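Local coordinates for protein 378aa long hypothetical citrate synthase (PDB 1VGM) that belongs to the citrate synthase family and is a mainly helical protein whose assembly holds two chains, at residues Leu48-Leu53 and Leu341-Ala345. Residues are numbered along the deposited sequence; the frame is centred on the assembly and turned at random.
Sequences LIHLML and LGWLA
Leu48 opens the contact by laying its branch carbon against Leu341: CG of Leu48 is 3.9 Å from CD2 of Leu341. Thr182 touches both leucines from a loop. At Ile49 the same methyl reaches the main chain, with Leu341 CD2 3.8 Å from Ile49 CA, and this close approach to a backbone atom shows how deeply the leucine is inserted. The Ile49 side chain meets it less closely, its CG1 standing 4.1 Å from Leu341 CD2. One turn on, Met52 points its CB at the other helix. Its CG, set beside its own backbone N and anti to the carbonyl carbon (chi1 -71°), also touches Leu341 CD2, while its CB packs on the CB of Ala345 at 4.4 Å. Leu53 completes the surround and serves two partners. Its CB leaves the helix obliquely to the contact, but the end of the side chain turns inward: Leu53 CG lies 4.1 Å from Leu341 CD1, and its CD2 comes equally near to the CA of Ala345. Leu341 is therefore a knob in a hole made by Leu48, Ile49, Met52 and Leu53, with its extended chi1 of 176° carrying both methyls across. No hydrogen bond spans the segments, so the joint is made by apolar packing, and five of its six touching residues are buried. Ile125 of helix 117-139 adds a further contact to Leu341, and Ala121 of that helix touches Leu53. The axes of segments 48-53 and 341-345 run in nearly the same direction, 24° apart, with a closest approach of 9.9 Å; the CA atoms of Leu53 and Ala345 are 5.7 Å apart, consistent with alanine's small side chain. This is a single knob-into-hole contact, Leu341 of helix 331-353 seated on helix 45-54, joining sequence-distant parts of the mainly helical citrate synthase fold.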
# COMPACT_ATOMS: atom_id res chain seq x y z
N LEU A 48 22.16 14.79 -2.21
CA LEU A 48 20.71 14.99 -2.23
C LEU A 48 19.97 14.21 -1.15
O LEU A 48 19.03 14.72 -0.54
CB LEU A 48 20.14 14.61 -3.60
CG LEU A 48 18.61 14.75 -3.72
CD1 LEU A 48 18.17 16.17 -3.31
CD2 LEU A 48 18.17 14.46 -5.15
N ILE A 49 20.40 12.98 -0.89
CA ILE A 49 19.90 12.24 0.26
C ILE A 49 19.98 13.10 1.51
O ILE A 49 18.99 13.24 2.24
CB ILE A 49 20.70 10.94 0.51
CG1 ILE A 49 20.45 9.94 -0.63
CG2 ILE A 49 20.29 10.31 1.83
CD1 ILE A 49 21.37 8.72 -0.56
N HIS A 50 21.15 13.68 1.78
CA HIS A 50 21.35 14.46 3.00
C HIS A 50 20.52 15.74 2.95
O HIS A 50 19.97 16.18 3.96
CB HIS A 50 22.83 14.81 3.18
CG HIS A 50 23.13 15.50 4.48
ND1 HIS A 50 22.92 16.85 4.68
CD2 HIS A 50 23.63 15.02 5.65
CE1 HIS A 50 23.27 17.17 5.91
NE2 HIS A 50 23.70 16.08 6.52
N LEU A 51 20.43 16.34 1.77
CA LEU A 51 19.64 17.55 1.60
C LEU A 51 18.17 17.27 1.92
O LEU A 51 17.55 17.96 2.74
CB LEU A 51 19.78 18.06 0.16
CG LEU A 51 19.00 19.30 -0.29
CD1 LEU A 51 19.39 20.51 0.56
CD2 LEU A 51 19.29 19.57 -1.77
N MET A 52 17.60 16.24 1.28
CA MET A 52 16.18 15.95 1.45
C MET A 52 15.83 15.52 2.87
O MET A 52 14.77 15.88 3.38
CB MET A 52 15.72 14.86 0.46
CG MET A 52 15.67 15.29 -1.01
SD MET A 52 14.80 16.86 -1.33
CE MET A 52 13.46 16.31 -2.34
N LEU A 53 16.71 14.75 3.52
CA LEU A 53 16.36 14.17 4.81
C LEU A 53 16.72 15.10 5.95
O LEU A 53 15.95 15.28 6.89
CB LEU A 53 17.06 12.82 4.99
CG LEU A 53 16.61 11.70 4.05
CD1 LEU A 53 17.47 10.45 4.26
CD2 LEU A 53 15.14 11.37 4.30
N LEU A 341 13.58 8.00 -2.24
CA LEU A 341 14.08 9.10 -1.42
C LEU A 341 12.96 10.10 -1.11
O LEU A 341 12.77 10.52 0.03
CB LEU A 341 15.24 9.83 -2.11
CG LEU A 341 15.79 11.06 -1.38
CD1 LEU A 341 16.15 10.70 0.07
CD2 LEU A 341 17.02 11.58 -2.12
N GLY A 342 12.23 10.47 -2.16
CA GLY A 342 11.08 11.33 -1.97
C GLY A 342 9.99 10.69 -1.13
O GLY A 342 9.44 11.35 -0.24
N TRP A 343 9.65 9.43 -1.38
CA TRP A 343 8.69 8.75 -0.51
C TRP A 343 9.11 8.83 0.96
O TRP A 343 8.30 9.18 1.82
CB TRP A 343 8.51 7.28 -0.91
CG TRP A 343 7.83 7.07 -2.25
CD1 TRP A 343 6.93 7.91 -2.87
CD2 TRP A 343 7.99 5.95 -3.13
NE1 TRP A 343 6.54 7.39 -4.08
CE2 TRP A 343 7.18 6.18 -4.27
CE3 TRP A 343 8.77 4.79 -3.09
CZ2 TRP A 343 7.12 5.29 -5.35
CZ3 TRP A 343 8.72 3.90 -4.16
CH2 TRP A 343 7.90 4.15 -5.28
N LEU A 344 10.36 8.50 1.24
CA LEU A 344 10.85 8.48 2.62
C LEU A 344 10.86 9.89 3.22
O LEU A 344 10.44 10.09 4.36
CB LEU A 344 12.26 7.89 2.67
CG LEU A 344 12.41 6.39 2.38
CD1 LEU A 344 13.89 6.07 2.22
CD2 LEU A 344 11.79 5.55 3.50
N ALA A 345 11.32 10.87 2.45
CA ALA A 345 11.35 12.25 2.94
C ALA A 345 9.94 12.72 3.30
O ALA A 345 9.75 13.40 4.30
CB ALA A 345 11.96 13.17 1.88